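Local coordinates for protein putative antitoxin VapB45 (Mycobacterium tuberculosis, PDB 5AF3) that is possibly the antitoxin of a type II toxin-antitoxin system, with VapC45 as its cognate toxin, and carries a putative helix-turn-helix DNA-binding domain, at residues Arg93-Val105 against Val122-Asp136. Residues are numbered along the deposited sequence; the frame is centred on the assembly and turned at random.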
# COMPACT_ATOMS: atom_id res chain seq x y z
N ARG A 93 -3.20 24.21 -9.83
CA ARG A 93 -3.61 25.60 -9.61
C ARG A 93 -4.40 25.75 -8.30
O ARG A 93 -5.32 26.57 -8.18
CB ARG A 93 -4.43 26.14 -10.81
CG ARG A 93 -3.66 26.16 -12.14
CD ARG A 93 -4.57 26.47 -13.33
NE ARG A 93 -3.83 26.52 -14.60
CZ ARG A 93 -3.30 27.61 -15.14
NH1 ARG A 93 -3.39 28.80 -14.55
NH2 ARG A 93 -2.66 27.52 -16.29
N ILE A 94 -4.00 24.96 -7.31
CA ILE A 94 -4.69 24.93 -6.02
C ILE A 94 -4.28 26.07 -5.09
O ILE A 94 -4.99 26.36 -4.12
CB ILE A 94 -4.47 23.57 -5.31
CG1 ILE A 94 -5.52 23.37 -4.22
CG2 ILE A 94 -2.97 23.45 -4.80
CD1 ILE A 94 -5.77 21.93 -3.83
N ARG A 95 -3.12 26.69 -5.35
CA ARG A 95 -2.60 27.67 -4.37
C ARG A 95 -3.57 28.83 -3.98
O ARG A 95 -3.72 29.15 -2.79
CB ARG A 95 -1.22 28.18 -4.81
CG ARG A 95 -0.52 29.08 -3.80
CD ARG A 95 0.90 29.36 -4.28
NE ARG A 95 1.64 30.28 -3.41
CZ ARG A 95 1.88 31.57 -3.67
NH1 ARG A 95 1.44 32.13 -4.80
NH2 ARG A 95 2.58 32.29 -2.80
N PRO A 96 -4.30 29.43 -4.95
CA PRO A 96 -5.27 30.46 -4.49
C PRO A 96 -6.34 29.97 -3.54
O PRO A 96 -6.72 30.69 -2.61
CB PRO A 96 -5.89 30.95 -5.81
CG PRO A 96 -4.83 30.72 -6.77
CD PRO A 96 -4.27 29.37 -6.41
N SER A 97 -6.82 28.73 -3.73
CA SER A 97 -7.75 28.15 -2.75
C SER A 97 -7.13 27.99 -1.38
O SER A 97 -7.82 28.22 -0.37
CB SER A 97 -8.31 26.77 -3.22
OG SER A 97 -9.08 26.90 -4.44
N LEU A 98 -5.88 27.53 -1.35
CA LEU A 98 -5.15 27.39 -0.08
C LEU A 98 -4.96 28.78 0.61
O LEU A 98 -5.27 28.91 1.79
CB LEU A 98 -3.83 26.68 -0.31
CG LEU A 98 -3.92 25.28 -0.94
CD1 LEU A 98 -2.56 24.67 -1.00
CD2 LEU A 98 -4.84 24.39 -0.14
N ASP A 99 -4.52 29.78 -0.14
CA ASP A 99 -4.43 31.18 0.36
C ASP A 99 -5.76 31.62 0.97
O ASP A 99 -5.79 32.16 2.07
CB ASP A 99 -4.01 32.16 -0.75
CG ASP A 99 -2.56 31.97 -1.22
OD1 ASP A 99 -1.73 31.35 -0.51
OD2 ASP A 99 -2.23 32.45 -2.33
N TRP A 100 -6.86 31.37 0.26
CA TRP A 100 -8.18 31.73 0.76
C TRP A 100 -8.51 31.02 2.05
O TRP A 100 -8.94 31.65 3.01
CB TRP A 100 -9.29 31.52 -0.34
CG TRP A 100 -10.71 31.70 0.16
CD1 TRP A 100 -11.55 30.72 0.58
CD2 TRP A 100 -11.44 32.94 0.30
NE1 TRP A 100 -12.76 31.26 0.96
CE2 TRP A 100 -12.71 32.61 0.82
CE3 TRP A 100 -11.13 34.28 0.07
CZ2 TRP A 100 -13.71 33.59 1.07
CZ3 TRP A 100 -12.13 35.26 0.35
CH2 TRP A 100 -13.38 34.90 0.82
N LEU A 101 -8.24 29.71 2.11
CA LEU A 101 -8.45 28.92 3.32
C LEU A 101 -7.64 29.46 4.51
O LEU A 101 -8.16 29.58 5.63
CB LEU A 101 -8.07 27.44 3.08
CG LEU A 101 -9.11 26.53 2.50
CD1 LEU A 101 -8.38 25.24 1.99
CD2 LEU A 101 -10.11 26.25 3.63
N ILE A 102 -6.38 29.78 4.27
CA ILE A 102 -5.54 30.31 5.34
C ILE A 102 -6.13 31.65 5.83
O ILE A 102 -6.27 31.87 7.05
CB ILE A 102 -4.11 30.47 4.93
CG1 ILE A 102 -3.47 29.08 4.75
CG2 ILE A 102 -3.33 31.25 6.02
CD1 ILE A 102 -2.20 29.10 3.95
N LYS A 103 -6.52 32.50 4.89
CA LYS A 103 -7.10 33.83 5.23
C LYS A 103 -8.36 33.73 6.08
O LYS A 103 -8.64 34.64 6.88
CB LYS A 103 -7.36 34.66 3.96
CG LYS A 103 -6.14 35.07 3.19
CD LYS A 103 -6.56 35.68 1.87
CE LYS A 103 -5.39 36.12 1.08
NZ LYS A 103 -5.91 36.83 -0.14
N ASN A 104 -9.11 32.62 5.98
CA ASN A 104 -10.36 32.43 6.71
C ASN A 104 -10.36 31.46 7.89
O ASN A 104 -11.09 31.68 8.89
CB ASN A 104 -11.47 32.01 5.75
CG ASN A 104 -11.89 33.14 4.85
OD1 ASN A 104 -12.71 33.98 5.24
ND2 ASN A 104 -11.27 33.22 3.66
N VAL A 105 -9.63 30.35 7.76
CA VAL A 105 -9.56 29.34 8.82
C VAL A 105 -8.34 29.57 9.72
O VAL A 105 -8.35 29.18 10.88
CB VAL A 105 -9.58 27.91 8.22
CG1 VAL A 105 -9.43 26.80 9.31
CG2 VAL A 105 -10.93 27.73 7.51
N VAL A 122 -16.36 27.61 3.54
CA VAL A 122 -15.37 28.61 3.14
C VAL A 122 -14.98 28.47 1.65
O VAL A 122 -14.92 29.45 0.87
CB VAL A 122 -14.08 28.55 4.09
CG1 VAL A 122 -12.97 29.37 3.55
CG2 VAL A 122 -14.45 28.97 5.56
N LEU A 123 -14.72 27.24 1.22
CA LEU A 123 -14.31 27.03 -0.16
C LEU A 123 -15.41 27.33 -1.16
O LEU A 123 -15.17 27.84 -2.23
CB LEU A 123 -13.84 25.58 -0.33
CG LEU A 123 -12.46 25.37 0.30
CD1 LEU A 123 -12.30 23.83 0.45
CD2 LEU A 123 -11.32 26.01 -0.46
N TRP A 124 -16.62 26.94 -0.80
CA TRP A 124 -17.78 27.25 -1.64
C TRP A 124 -17.83 28.76 -1.98
O TRP A 124 -17.91 29.14 -3.16
CB TRP A 124 -19.04 26.75 -0.95
CG TRP A 124 -20.24 27.24 -1.61
CD1 TRP A 124 -20.63 26.98 -2.89
CD2 TRP A 124 -21.24 28.09 -1.04
NE1 TRP A 124 -21.82 27.62 -3.16
CE2 TRP A 124 -22.21 28.31 -2.05
CE3 TRP A 124 -21.41 28.70 0.22
CZ2 TRP A 124 -23.35 29.10 -1.83
CZ3 TRP A 124 -22.53 29.48 0.43
CH2 TRP A 124 -23.49 29.67 -0.59
N ARG A 125 -17.75 29.59 -0.94
CA ARG A 125 -17.74 31.06 -1.04
C ARG A 125 -16.68 31.57 -2.02
O ARG A 125 -16.94 32.48 -2.82
CB ARG A 125 -17.50 31.69 0.34
CG ARG A 125 -18.64 31.52 1.32
CD ARG A 125 -18.50 32.46 2.54
NE ARG A 125 -18.21 31.76 3.82
CZ ARG A 125 -17.10 31.90 4.54
NH1 ARG A 125 -16.11 32.72 4.15
NH2 ARG A 125 -16.99 31.21 5.68
N PHE A 126 -15.48 30.96 -1.98
CA PHE A 126 -14.40 31.30 -2.89
C PHE A 126 -14.77 30.97 -4.35
O PHE A 126 -14.59 31.78 -5.24
CB PHE A 126 -13.14 30.51 -2.46
CG PHE A 126 -11.93 30.82 -3.24
CD1 PHE A 126 -11.39 32.10 -3.24
CD2 PHE A 126 -11.27 29.80 -3.95
CE1 PHE A 126 -10.28 32.39 -3.95
CE2 PHE A 126 -10.16 30.09 -4.66
CZ PHE A 126 -9.64 31.39 -4.66
N ALA A 127 -15.29 29.78 -4.59
CA ALA A 127 -15.55 29.33 -5.96
C ALA A 127 -16.72 30.12 -6.57
O ALA A 127 -16.74 30.33 -7.77
CB ALA A 127 -15.85 27.85 -5.97
N GLU A 128 -17.65 30.55 -5.72
CA GLU A 128 -18.84 31.30 -6.17
C GLU A 128 -18.41 32.53 -6.94
O GLU A 128 -18.88 32.78 -8.06
CB GLU A 128 -19.62 31.79 -4.98
CG GLU A 128 -20.54 30.83 -4.36
CD GLU A 128 -21.42 31.58 -3.39
OE1 GLU A 128 -20.98 31.75 -2.22
OE2 GLU A 128 -22.50 32.03 -3.83
N ARG A 129 -17.48 33.28 -6.36
CA ARG A 129 -17.00 34.51 -6.97
C ARG A 129 -15.98 34.27 -8.09
O ARG A 129 -15.61 35.20 -8.81
CB ARG A 129 -16.38 35.40 -5.89
CG ARG A 129 -15.26 34.72 -5.13
CD ARG A 129 -14.96 35.39 -3.80
NE ARG A 129 -13.58 35.18 -3.34
CZ ARG A 129 -12.50 35.72 -3.90
NH1 ARG A 129 -12.62 36.50 -4.97
NH2 ARG A 129 -11.29 35.50 -3.38
N SER A 130 -15.53 33.03 -8.23
CA SER A 130 -14.46 32.70 -9.16
C SER A 130 -14.90 32.61 -10.62
O SER A 130 -14.10 32.86 -11.51
CB SER A 130 -13.76 31.41 -8.74
OG SER A 130 -12.78 31.69 -7.71
N GLY A 131 -16.15 32.25 -10.87
CA GLY A 131 -16.57 32.05 -12.27
C GLY A 131 -16.79 30.57 -12.48
O GLY A 131 -15.94 29.75 -12.11
N GLU A 132 -17.92 30.21 -13.06
CA GLU A 132 -18.25 28.79 -13.26
C GLU A 132 -17.22 28.10 -14.17
O GLU A 132 -16.93 28.60 -15.25
CB GLU A 132 -19.66 28.64 -13.83
CG GLU A 132 -20.00 27.23 -14.28
CD GLU A 132 -21.48 27.07 -14.58
OE1 GLU A 132 -22.03 27.88 -15.38
OE2 GLU A 132 -22.09 26.12 -14.02
N GLY A 133 -16.64 26.99 -13.72
CA GLY A 133 -15.63 26.28 -14.52
C GLY A 133 -14.24 26.91 -14.50
O GLY A 133 -13.36 26.48 -15.24
N SER A 134 -14.04 27.98 -13.70
CA SER A 134 -12.70 28.57 -13.59
C SER A 134 -11.83 27.55 -12.85
O SER A 134 -12.40 26.64 -12.21
CB SER A 134 -12.71 29.88 -12.80
OG SER A 134 -13.10 29.61 -11.47
N PRO A 135 -10.50 27.72 -12.88
CA PRO A 135 -9.61 26.79 -12.14
C PRO A 135 -9.96 26.71 -10.64
O PRO A 135 -9.97 25.60 -10.08
CB PRO A 135 -8.22 27.41 -12.35
CG PRO A 135 -8.35 28.08 -13.72
CD PRO A 135 -9.70 28.71 -13.64
N ASP A 136 -10.28 27.84 -10.01
CA ASP A 136 -10.73 27.77 -8.62
C ASP A 136 -12.02 26.97 -8.44
O ASP A 136 -12.13 26.14 -7.52
CB ASP A 136 -10.85 29.18 -8.02
CG ASP A 136 -9.55 29.96 -8.06
OD1 ASP A 136 -8.46 29.42 -7.82
OD2 ASP A 136 -9.61 31.17 -8.29
O HOH W 1 -7.28 27.37 -6.45
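W100 and F126 lie against each other in an offset stack, the five-membered ring of W100 and the phenyl ring 4.7 Å apart between centroids with their planes 23° from parallel. The two side chains run past each other in opposite directions, and each sets its own CB over the other's ring: F126 CB stands 3.5 Å from the centroid of the five-membered ring, while W100 CB covers a face of the phenyl group. Both have CG trans to the backbone N (chi1 172° for W100), the setting that brings the rings face to face, offset. At its edge the indole donates from NE1 to V122 O over 2.8 Å, reaching the carbonyl from above its plane. V122 O also receives the helical bond from F126 N, which arrives from the other face. The indole face turned from F126 carries N104 ND2, held there by its bond to W100 O, and R129 passes over the rim on the F126 side.

Helices 95-105 and 122-130 thus meet by knobs-into-holes packing at 129°: W100 fits among V122, R125, F126 and R129, and V122 in return among W100, L101, N104 and V105. The type II turn G131-S134 then leads into helix 135-143, so that two consecutive helices pack against 95-105. Deeper in, L101 CG rests 3.7 Å from L123 CD2, and S97 also touches V139 of helix 135-143.

Toward the start of helix 95-105 a water joins the two segments. It donates to R93 O and D136 OD1 and accepts from S97 OG, each at 2.7 Å, tying R93 and, within helix 95-105, S97 to helix 135-143. Beside it P96 CB approaches D136 OD1 to 3.6 Å, and the aliphatic part of R93 crosses the P135 ring.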